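Local coordinates for hypothetical protein PH0435 (Pyrococcus horikoshii, PDB 2YV4) that probably belongs to a Sua5-type protein that makes threonylcarbamoyl-AMP for tRNA modification, this fragment being its C-terminal domain, at residues A[16-27]-A[74-82]; A[37-48]-A[60-71]. One frame throughout, in Å; residues are numbered along the deposited sequence.

In the fold
Contact 1 and contact 2 pack two helices onto one parallel sheet, one on each face. Helix 13-29 lies against strand 75-81 in contact 1, and helix 54-70 lies against strands 34-38 and 46-49 in contact 2. The two centres are 12 Å apart. Strands 75-81 and 34-38 are neighbours in the sheet. Along the chain, contact 2 is nested inside the loop that contact 1 closes. The loop after strand 34-38 joins the contacts directly. There Lys17 NZ makes a salt bridge with Glu40 OE2 (2.7 Å), and Tyr42 OH lies 2.7 Å from Glu79 OE1, a probable hydrogen bond. No ligand marks a pocket here.

Contact 1: residues A[16-27]-A[74-82]; sequences VKGKITELVKEL and DVVIAEGVE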
loop_
_atom_site.group_PDB
_atom_site.type_symbol
_atom_site.label_atom_id
_atom_site.label_comp_id
_atom_site.label_asym_id
_atom_site.label_seq_id
_atom_site.Cartn_x
_atom_site.Cartn_y
_atom_site.Cartn_z
ATOM N N VAL A 16 1.443 -5.393 -10.569
ATOM C CA VAL A 16 1.503 -4.686 -9.302
ATOM C C VAL A 16 2.522 -5.341 -8.373
ATOM O O VAL A 16 3.343 -4.660 -7.764
ATOM C CB VAL A 16 0.120 -4.649 -8.623
ATOM C CG1 VAL A 16 0.256 -4.165 -7.189
ATOM C CG2 VAL A 16 -0.814 -3.723 -9.404
ATOM N N LYS A 17 2.479 -6.664 -8.271
ATOM C CA LYS A 17 3.415 -7.369 -7.404
ATOM C C LYS A 17 4.864 -7.056 -7.770
ATOM O O LYS A 17 5.699 -6.843 -6.888
ATOM C CB LYS A 17 3.161 -8.877 -7.458
ATOM C CG LYS A 17 1.872 -9.290 -6.748
ATOM C CD LYS A 17 1.724 -10.802 -6.657
ATOM C CE LYS A 17 0.462 -11.194 -5.893
ATOM N NZ LYS A 17 0.485 -10.742 -4.469
ATOM N N GLY A 18 5.160 -7.017 -9.067
ATOM C CA GLY A 18 6.511 -6.711 -9.500
ATOM C C GLY A 18 6.899 -5.264 -9.219
ATOM O O GLY A 18 8.027 -4.974 -8.811
ATOM N N LYS A 19 5.959 -4.350 -9.430
ATOM C CA LYS A 19 6.219 -2.934 -9.197
ATOM C C LYS A 19 6.451 -2.657 -7.710
ATOM O O LYS A 19 7.396 -1.952 -7.344
ATOM C CB LYS A 19 5.053 -2.096 -9.729
ATOM C CG LYS A 19 5.173 -0.589 -9.473
ATOM C CD LYS A 19 6.415 0.028 -10.117
ATOM C CE LYS A 19 6.383 -0.063 -11.634
ATOM N NZ LYS A 19 7.545 0.651 -12.240
ATOM N N ILE A 20 5.602 -3.213 -6.849
ATOM C CA ILE A 20 5.770 -3.002 -5.413
ATOM C C ILE A 20 7.127 -3.532 -4.943
ATOM O O ILE A 20 7.843 -2.856 -4.202
ATOM C CB ILE A 20 4.641 -3.687 -4.600
ATOM C CG1 ILE A 20 3.311 -2.986 -4.890
ATOM C CG2 ILE A 20 4.955 -3.621 -3.102
ATOM C CD1 ILE A 20 2.120 -3.592 -4.194
ATOM N N THR A 21 7.479 -4.739 -5.377
ATOM C CA THR A 21 8.759 -5.336 -5.002
ATOM C C THR A 21 9.886 -4.366 -5.347
ATOM O O THR A 21 10.797 -4.140 -4.545
ATOM C CB THR A 21 8.994 -6.652 -5.758
ATOM O OG1 THR A 21 7.893 -7.535 -5.520
ATOM C CG2 THR A 21 10.291 -7.317 -5.292
ATOM N N GLU A 22 9.798 -3.787 -6.543
ATOM C CA GLU A 22 10.783 -2.836 -7.041
ATOM C C GLU A 22 10.857 -1.582 -6.174
ATOM O O GLU A 22 11.942 -1.165 -5.771
ATOM C CB GLU A 22 10.438 -2.440 -8.483
ATOM C CG GLU A 22 11.387 -1.427 -9.114
ATOM C CD GLU A 22 10.825 -0.816 -10.393
ATOM O OE1 GLU A 22 11.555 -0.063 -11.072
ATOM O OE2 GLU A 22 9.649 -1.082 -10.719
ATOM N N LEU A 23 9.702 -0.985 -5.889
ATOM C CA LEU A 23 9.641 0.224 -5.076
ATOM C C LEU A 23 10.188 0.035 -3.660
ATOM O O LEU A 23 10.892 0.903 -3.142
ATOM C CB LEU A 23 8.200 0.748 -5.000
ATOM C CG LEU A 23 7.655 1.473 -6.235
ATOM C CD1 LEU A 23 6.179 1.789 -6.033
ATOM C CD2 LEU A 23 8.449 2.756 -6.476
ATOM N N VAL A 24 9.845 -1.083 -3.027
ATOM C CA VAL A 24 10.327 -1.358 -1.683
ATOM C C VAL A 24 11.859 -1.319 -1.664
ATOM O O VAL A 24 12.462 -0.628 -0.840
ATOM C CB VAL A 24 9.818 -2.729 -1.188
ATOM C CG1 VAL A 24 10.593 -3.170 0.052
ATOM C CG2 VAL A 24 8.325 -2.632 -0.862
ATOM N N LYS A 25 12.488 -2.043 -2.583
ATOM C CA LYS A 25 13.943 -2.058 -2.652
ATOM C C LYS A 25 14.469 -0.642 -2.849
ATOM O O LYS A 25 15.413 -0.228 -2.181
ATOM C CB LYS A 25 14.418 -2.949 -3.801
ATOM C CG LYS A 25 14.220 -4.427 -3.557
ATOM C CD LYS A 25 14.519 -5.219 -4.817
ATOM C CE LYS A 25 14.235 -6.697 -4.627
ATOM N NZ LYS A 25 14.439 -7.443 -5.898
ATOM N N GLU A 26 13.849 0.099 -3.764
ATOM C CA GLU A 26 14.262 1.469 -4.035
ATOM C C GLU A 26 14.165 2.345 -2.793
ATOM O O GLU A 26 15.101 3.073 -2.461
ATOM C CB GLU A 26 13.408 2.069 -5.151
ATOM C CG GLU A 26 13.838 1.668 -6.555
ATOM C CD GLU A 26 12.804 2.039 -7.607
ATOM O OE1 GLU A 26 12.081 3.039 -7.403
ATOM O OE2 GLU A 26 12.716 1.338 -8.639
ATOM N N LEU A 27 13.033 2.274 -2.105
ATOM C CA LEU A 27 12.842 3.072 -0.906
ATOM C C LEU A 27 13.844 2.679 0.181
ATOM O O LEU A 27 14.425 3.544 0.837
ATOM C CB LEU A 27 11.401 2.921 -0.408
ATOM C CG LEU A 27 10.369 3.458 -1.410
ATOM C CD1 LEU A 27 8.953 3.178 -0.931
ATOM C CD2 LEU A 27 10.587 4.956 -1.600
ATOM N N ASP A 74 8.070 5.750 6.996
ATOM C CA ASP A 74 8.221 6.967 6.197
ATOM C C ASP A 74 7.291 6.976 4.985
ATOM O O ASP A 74 6.709 8.009 4.638
ATOM C CB ASP A 74 9.667 7.104 5.712
ATOM C CG ASP A 74 10.655 7.204 6.854
ATOM O OD1 ASP A 74 10.482 8.101 7.707
ATOM O OD2 ASP A 74 11.600 6.388 6.898
ATOM N N VAL A 75 7.161 5.820 4.338
ATOM C CA VAL A 75 6.306 5.691 3.164
ATOM C C VAL A 75 5.470 4.416 3.233
ATOM O O VAL A 75 5.968 3.353 3.603
ATOM C CB VAL A 75 7.147 5.663 1.868
ATOM C CG1 VAL A 75 6.242 5.522 0.648
ATOM C CG2 VAL A 75 7.978 6.932 1.769
ATOM N N VAL A 76 4.194 4.539 2.884
ATOM C CA VAL A 76 3.273 3.412 2.889
ATOM C C VAL A 76 2.828 3.145 1.461
ATOM O O VAL A 76 2.341 4.043 0.781
ATOM C CB VAL A 76 2.009 3.706 3.745
ATOM C CG1 VAL A 76 0.989 2.576 3.590
ATOM C CG2 VAL A 76 2.392 3.854 5.208
ATOM N N ILE A 77 3.013 1.916 1.001
ATOM C CA ILE A 77 2.590 1.547 -0.345
ATOM C C ILE A 77 1.311 0.746 -0.195
ATOM O O ILE A 77 1.281 -0.260 0.516
ATOM C CB ILE A 77 3.641 0.673 -1.054
ATOM C CG1 ILE A 77 4.949 1.457 -1.210
ATOM C CG2 ILE A 77 3.109 0.221 -2.415
ATOM C CD1 ILE A 77 6.112 0.617 -1.741
ATOM N N ALA A 78 0.244 1.211 -0.833
ATOM C CA ALA A 78 -1.029 0.509 -0.773
ATOM C C ALA A 78 -1.220 -0.200 -2.103
ATOM O O ALA A 78 -1.213 0.428 -3.154
ATOM C CB ALA A 78 -2.173 1.496 -0.524
ATOM N N GLU A 79 -1.366 -1.515 -2.039
ATOM C CA GLU A 79 -1.558 -2.351 -3.217
ATOM C C GLU A 79 -2.951 -2.093 -3.803
ATOM O O GLU A 79 -3.950 -2.276 -3.115
ATOM C CB GLU A 79 -1.424 -3.814 -2.795
ATOM C CG GLU A 79 -1.342 -4.825 -3.908
ATOM C CD GLU A 79 -1.191 -6.232 -3.360
ATOM O OE1 GLU A 79 -0.270 -6.449 -2.539
ATOM O OE2 GLU A 79 -1.992 -7.115 -3.741
ATOM N N GLY A 80 -3.013 -1.664 -5.062
ATOM C CA GLY A 80 -4.299 -1.397 -5.690
ATOM C C GLY A 80 -4.493 -2.168 -6.987
ATOM O O GLY A 80 -4.422 -1.584 -8.073
ATOM N N VAL A 81 -4.748 -3.471 -6.884
ATOM C CA VAL A 81 -4.924 -4.300 -8.074
ATOM C C VAL A 81 -6.276 -4.072 -8.750
ATOM O O VAL A 81 -7.258 -3.706 -8.097
ATOM C CB VAL A 81 -4.757 -5.812 -7.751
ATOM C CG1 VAL A 81 -3.409 -6.045 -7.057
ATOM C CG2 VAL A 81 -5.911 -6.307 -6.878
ATOM N N GLU A 82 -6.313 -4.281 -10.064
ATOM C CA GLU A 82 -7.537 -4.094 -10.836
ATOM C C GLU A 82 -8.549 -5.179 -10.507
ATOM O O GLU A 82 -9.739 -4.905 -10.368
ATOM C CB GLU A 82 -7.231 -4.126 -12.336
ATOM C CG GLU A 82 -6.202 -3.098 -12.771
ATOM C CD GLU A 82 -5.934 -3.135 -14.261
ATOM O OE1 GLU A 82 -5.683 -4.235 -14.797
ATOM O OE2 GLU A 82 -5.969 -2.061 -14.896
#
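Ile77 lays its CD1 methyl against helix 16-27, where three helix residues overlap it. Leu23 CB is 3.9 Å from Ile77 CD1, and Val24 CG2 approaches the same methyl obliquely at 4.0 Å. Leu27 comes from the C-terminal side and meets it tip to tip, through CD1. CG1 of Ile77 is anti to the carbonyl carbon (chi1 -62°), which sends CD1 toward these three. The CG2 branch, anti to the backbone N, instead passes Ile20 CG1 at 4.1 Å as the two side chains slide past each other in opposite directions. Leu27 CD1 also touches Val75 CG1 (3.9 Å), so one methyl bridges two strand residues that point to the same side.

Helix and strand run antiparallel, their axes 9.4 Å apart at 165°. This is the helix of a beta-alpha-beta crossover. It connects strand 5-11 to strand 34-38, and strand 75-81 lies between those two in the parallel sheet of the alpha/beta domain. The helix therefore packs on the strand that its connection passes over. Val9 and Val34, from the flanking strands, extend the apolar layer.

Toward Val81 the contact turns partly polar. Glu79 lends its aliphatic part: CG sits 3.7 Å from Ile20 CD1 and also touches Val16 CG1. CG of Glu79 is anti to the backbone N (chi1 -169°) and the chain runs on extended, carrying the carboxylate past the two apolar side chains. The buried carboxylate is satisfied by Tyr42 OH and Ser39 OG. Lys17 NZ stays 4.5 Å from Glu79 OE2, beyond a salt bridge; it pairs with Glu40 and bonds Ser39 OG and Tyr42 OH. Its charge would still probably stabilise the carboxylate. The side chains of Val81 and Val16 cross at about a right angle, Val81 CG1 lying 4.1 Å from Val16 CB.

Contact 2: residues A[37-48]-A[60-71]; sequences IGSESYNADEFF and NLFKALRYMDKA
Phe48 spans from strand 46-48 to helix 60-70, within the beta-alpha-beta crossover formed by strand 46-49, helix 54-70 and strand 75-81. The helix runs nearly antiparallel to strand 46-48 and passes over strand 34-38. The side chain of Phe48 starts at CB, 3.7 Å from the CE methyl of Met68, a selenomethionine. Its CG is anti to the backbone N (chi1 -163°), which carries the ring out to the helix. CG and CD2 then lie against Ala64 CB, the latter at 3.4 Å. CE2 continues over Ala64. Ala64 CA stands over the middle of one ring face, a CH-pi contact 3.7 Å from the centroid and 9° off the ring normal. Farther along the ring, on the same side of its plane as Ala64, CD1 and CE1 meet CB and CG of Tyr67, with CD1 3.6 Å from Tyr67 CG. The two rings are oblique, their planes at 50°. At the tip, Phe48 CZ touches Lys63 CG at 3.8 Å. With an alanine here, Ala64 is likely to lose the ring face it packs against, and Tyr67 CB and CG one of their neighbours.

Ala64 CB also packs against Ile37 CD1 of the neighbouring strand, at 3.5 Å. The same Ile37 methyl reaches Leu61 and Leu65, while Val76 touches both Ile37 and Met68 from strand 75-81. Farther toward the C-terminus of the helix, Glu46 CB rests on Met68 SE, and the Glu46 chain, bent at chi2, brings CD against Ala71 CB. Tyr67 OH donates a hydrogen bond to Glu46 OE1 at 3.2 Å, arriving nearly in line with the CD-OE1 bond.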
loop_
_atom_site.group_PDB
_atom_site.type_symbol
_atom_site.label_atom_id
_atom_site.label_comp_id
_atom_site.label_asym_id
_atom_site.label_seq_id
_atom_site.Cartn_x
_atom_site.Cartn_y
_atom_site.Cartn_z
ATOM N N ILE A 37 0.642 -2.208 2.553
ATOM C CA ILE A 37 -0.700 -2.610 2.938
ATOM C C ILE A 37 -1.149 -3.311 1.660
ATOM O O ILE A 37 -1.443 -2.658 0.658
ATOM C CB ILE A 37 -1.624 -1.408 3.214
ATOM C CG1 ILE A 37 -1.055 -0.554 4.349
ATOM C CG2 ILE A 37 -3.013 -1.907 3.599
ATOM C CD1 ILE A 37 -1.907 0.672 4.668
ATOM N N GLY A 38 -1.158 -4.642 1.683
ATOM C CA GLY A 38 -1.544 -5.384 0.498
ATOM C C GLY A 38 -1.805 -6.853 0.762
ATOM O O GLY A 38 -2.240 -7.222 1.853
ATOM N N SER A 39 -1.534 -7.690 -0.236
ATOM C CA SER A 39 -1.757 -9.130 -0.123
ATOM C C SER A 39 -0.533 -9.862 0.436
ATOM O O SER A 39 -0.639 -11.009 0.882
ATOM C CB SER A 39 -2.135 -9.708 -1.490
ATOM O OG SER A 39 -1.125 -9.446 -2.449
ATOM N N GLU A 40 0.621 -9.200 0.393
ATOM C CA GLU A 40 1.873 -9.748 0.921
ATOM C C GLU A 40 2.861 -8.608 1.188
ATOM O O GLU A 40 2.654 -7.487 0.734
ATOM C CB GLU A 40 2.480 -10.778 -0.035
ATOM C CG GLU A 40 2.760 -10.274 -1.433
ATOM C CD GLU A 40 3.344 -11.356 -2.317
ATOM O OE1 GLU A 40 4.444 -11.850 -1.996
ATOM O OE2 GLU A 40 2.704 -11.719 -3.325
ATOM N N SER A 41 3.935 -8.902 1.913
ATOM C CA SER A 41 4.912 -7.884 2.287
ATOM C C SER A 41 5.861 -7.378 1.219
ATOM O O SER A 41 6.243 -6.210 1.246
ATOM C CB SER A 41 5.759 -8.381 3.455
ATOM O OG SER A 41 6.747 -9.287 2.992
ATOM N N TYR A 42 6.260 -8.248 0.295
ATOM C CA TYR A 42 7.211 -7.856 -0.742
ATOM C C TYR A 42 8.482 -7.429 -0.016
ATOM O O TYR A 42 9.268 -6.618 -0.512
ATOM C CB TYR A 42 6.658 -6.697 -1.567
ATOM C CG TYR A 42 5.322 -7.003 -2.194
ATOM C CD1 TYR A 42 5.214 -7.912 -3.247
ATOM C CD2 TYR A 42 4.158 -6.406 -1.714
ATOM C CE1 TYR A 42 3.966 -8.220 -3.809
ATOM C CE2 TYR A 42 2.916 -6.702 -2.261
ATOM C CZ TYR A 42 2.825 -7.609 -3.305
ATOM O OH TYR A 42 1.588 -7.916 -3.819
ATOM N N ASN A 43 8.656 -7.984 1.180
ATOM C CA ASN A 43 9.807 -7.711 2.032
ATOM C C ASN A 43 9.944 -6.279 2.535
ATOM O O ASN A 43 11.062 -5.794 2.742
ATOM C CB ASN A 43 11.097 -8.119 1.331
ATOM C CG ASN A 43 11.817 -9.213 2.066
ATOM O OD1 ASN A 43 12.183 -9.053 3.231
ATOM N ND2 ASN A 43 12.017 -10.347 1.400
ATOM N N ALA A 44 8.819 -5.600 2.724
ATOM C CA ALA A 44 8.867 -4.241 3.242
ATOM C C ALA A 44 9.285 -4.357 4.708
ATOM O O ALA A 44 9.442 -5.465 5.220
ATOM C CB ALA A 44 7.503 -3.589 3.135
ATOM N N ASP A 45 9.472 -3.223 5.378
ATOM C CA ASP A 45 9.854 -3.231 6.792
ATOM C C ASP A 45 8.636 -3.521 7.665
ATOM O O ASP A 45 8.767 -3.996 8.792
ATOM C CB ASP A 45 10.428 -1.875 7.208
ATOM C CG ASP A 45 11.703 -1.534 6.483
ATOM O OD1 ASP A 45 12.663 -2.332 6.561
ATOM O OD2 ASP A 45 11.746 -0.472 5.836
ATOM N N GLU A 46 7.454 -3.224 7.136
ATOM C CA GLU A 46 6.209 -3.428 7.872
ATOM C C GLU A 46 5.124 -3.919 6.929
ATOM O O GLU A 46 5.090 -3.539 5.758
ATOM C CB GLU A 46 5.751 -2.112 8.505
ATOM C CG GLU A 46 6.749 -1.471 9.471
ATOM C CD GLU A 46 6.755 -2.141 10.829
ATOM O OE1 GLU A 46 5.818 -2.917 11.118
ATOM O OE2 GLU A 46 7.689 -1.882 11.614
ATOM N N PHE A 47 4.226 -4.754 7.437
ATOM C CA PHE A 47 3.150 -5.265 6.602
ATOM C C PHE A 47 1.823 -5.345 7.346
ATOM O O PHE A 47 1.782 -5.640 8.540
ATOM C CB PHE A 47 3.512 -6.649 6.045
ATOM C CG PHE A 47 2.373 -7.327 5.324
ATOM C CD1 PHE A 47 1.668 -8.361 5.927
ATOM C CD2 PHE A 47 1.965 -6.884 4.069
ATOM C CE1 PHE A 47 0.570 -8.945 5.293
ATOM C CE2 PHE A 47 0.870 -7.459 3.428
ATOM C CZ PHE A 47 0.172 -8.489 4.038
ATOM N N PHE A 48 0.742 -5.060 6.631
ATOM C CA PHE A 48 -0.602 -5.136 7.197
ATOM C C PHE A 48 -1.485 -5.582 6.038
ATOM O O PHE A 48 -1.424 -5.008 4.950
ATOM C CB PHE A 48 -1.061 -3.772 7.714
ATOM C CG PHE A 48 -2.240 -3.840 8.662
ATOM C CD1 PHE A 48 -2.056 -3.660 10.033
ATOM C CD2 PHE A 48 -3.526 -4.066 8.184
ATOM C CE1 PHE A 48 -3.141 -3.701 10.915
ATOM C CE2 PHE A 48 -4.619 -4.110 9.056
ATOM C CZ PHE A 48 -4.426 -3.926 10.423
ATOM N N ASN A 60 -10.517 -2.274 6.644
ATOM C CA ASN A 60 -9.150 -2.361 7.166
ATOM C C ASN A 60 -8.173 -1.225 6.853
ATOM O O ASN A 60 -7.227 -0.999 7.607
ATOM C CB ASN A 60 -8.482 -3.662 6.695
ATOM C CG ASN A 60 -9.334 -4.890 6.937
ATOM O OD1 ASN A 60 -9.925 -5.054 8.004
ATOM N ND2 ASN A 60 -9.383 -5.777 5.943
ATOM N N LEU A 61 -8.383 -0.522 5.746
ATOM C CA LEU A 61 -7.448 0.527 5.337
ATOM C C LEU A 61 -6.976 1.508 6.408
ATOM O O LEU A 61 -5.775 1.606 6.669
ATOM C CB LEU A 61 -8.008 1.301 4.138
ATOM C CG LEU A 61 -7.004 2.259 3.493
ATOM C CD1 LEU A 61 -5.737 1.495 3.113
ATOM C CD2 LEU A 61 -7.629 2.906 2.268
ATOM N N PHE A 62 -7.901 2.237 7.023
ATOM C CA PHE A 62 -7.523 3.210 8.045
ATOM C C PHE A 62 -6.885 2.559 9.272
ATOM O O PHE A 62 -6.000 3.137 9.908
ATOM C CB PHE A 62 -8.742 4.060 8.429
ATOM C CG PHE A 62 -9.010 5.194 7.470
ATOM C CD1 PHE A 62 -8.775 5.040 6.105
ATOM C CD2 PHE A 62 -9.500 6.413 7.930
ATOM C CE1 PHE A 62 -9.023 6.082 5.211
ATOM C CE2 PHE A 62 -9.752 7.463 7.046
ATOM C CZ PHE A 62 -9.513 7.297 5.681
ATOM N N LYS A 63 -7.327 1.355 9.607
ATOM C CA LYS A 63 -6.741 0.644 10.732
ATOM C C LYS A 63 -5.294 0.328 10.347
ATOM O O LYS A 63 -4.381 0.414 11.170
ATOM C CB LYS A 63 -7.512 -0.652 11.003
ATOM C CG LYS A 63 -6.900 -1.525 12.086
ATOM C CD LYS A 63 -7.829 -2.671 12.466
ATOM C CE LYS A 63 -7.194 -3.550 13.530
ATOM N NZ LYS A 63 -6.784 -2.756 14.723
ATOM N N ALA A 64 -5.093 -0.023 9.079
ATOM C CA ALA A 64 -3.761 -0.350 8.569
ATOM C C ALA A 64 -2.853 0.875 8.611
ATOM O O ALA A 64 -1.699 0.798 9.044
ATOM C CB ALA A 64 -3.866 -0.871 7.145
ATOM N N LEU A 65 -3.375 2.005 8.152
ATOM C CA LEU A 65 -2.601 3.243 8.144
ATOM C C LEU A 65 -2.222 3.683 9.564
ATOM O O LEU A 65 -1.138 4.222 9.786
ATOM C CB LEU A 65 -3.391 4.344 7.432
ATOM C CG LEU A 65 -3.568 4.141 5.919
ATOM C CD1 LEU A 65 -4.637 5.075 5.376
ATOM C CD2 LEU A 65 -2.232 4.372 5.226
ATOM N N ARG A 66 -3.106 3.455 10.530
ATOM C CA ARG A 66 -2.789 3.837 11.903
ATOM C C ARG A 66 -1.640 2.962 12.390
ATOM O O ARG A 66 -0.757 3.423 13.114
ATOM C CB ARG A 66 -4.009 3.674 12.818
ATOM C CG ARG A 66 -5.157 4.600 12.461
ATOM C CD ARG A 66 -6.240 4.597 13.526
ATOM N NE ARG A 66 -7.484 5.172 13.021
ATOM C CZ ARG A 66 -8.412 4.481 12.363
ATOM N NH1 ARG A 66 -8.239 3.187 12.139
ATOM N NH2 ARG A 66 -9.509 5.085 11.920
ATOM N N TYR A 67 -1.660 1.698 11.982
ATOM C CA TYR A 67 -0.605 0.761 12.354
ATOM C C TYR A 67 0.724 1.273 11.806
ATOM O O TYR A 67 1.739 1.284 12.507
ATOM C CB TYR A 67 -0.887 -0.624 11.766
ATOM C CG TYR A 67 0.214 -1.621 12.030
ATOM C CD1 TYR A 67 0.291 -2.295 13.249
ATOM C CD2 TYR A 67 1.223 -1.836 11.089
ATOM C CE1 TYR A 67 1.346 -3.150 13.531
ATOM C CE2 TYR A 67 2.283 -2.687 11.359
ATOM C CZ TYR A 67 2.344 -3.339 12.583
ATOM O OH TYR A 67 3.420 -4.151 12.874
HETATM N N MSE A 68 0.707 1.702 10.548
HETATM C CA MSE A 68 1.907 2.210 9.897
HETATM C C MSE A 68 2.484 3.437 10.594
HETATM O O MSE A 68 3.696 3.537 10.787
HETATM C CB MSE A 68 1.614 2.536 8.434
HETATM C CG MSE A 68 1.329 1.312 7.580
HETATM SE SE MSE A 68 2.790 0.036 7.613
HETATM C CE MSE A 68 1.814 -1.560 7.078
ATOM N N ASP A 69 1.627 4.378 10.968
ATOM C CA ASP A 69 2.122 5.568 11.645
ATOM C C ASP A 69 2.661 5.230 13.031
ATOM O O ASP A 69 3.681 5.774 13.454
ATOM C CB ASP A 69 1.034 6.637 11.738
ATOM C CG ASP A 69 0.833 7.372 10.419
ATOM O OD1 ASP A 69 1.812 7.496 9.648
ATOM O OD2 ASP A 69 -0.292 7.835 10.158
ATOM N N LYS A 70 1.985 4.326 13.734
ATOM C CA LYS A 70 2.436 3.918 15.059
ATOM C C LYS A 70 3.822 3.285 14.922
ATOM O O LYS A 70 4.648 3.359 15.835
ATOM C CB LYS A 70 1.454 2.912 15.664
ATOM C CG LYS A 70 1.833 2.421 17.052
ATOM C CD LYS A 70 0.817 1.413 17.567
ATOM C CE LYS A 70 1.086 1.025 19.013
ATOM N NZ LYS A 70 2.427 0.402 19.176
ATOM N N ALA A 71 4.074 2.671 13.768
ATOM C CA ALA A 71 5.358 2.027 13.505
ATOM C C ALA A 71 6.413 3.006 12.988
ATOM O O ALA A 71 7.568 2.633 12.791
ATOM C CB ALA A 71 5.175 0.889 12.505
#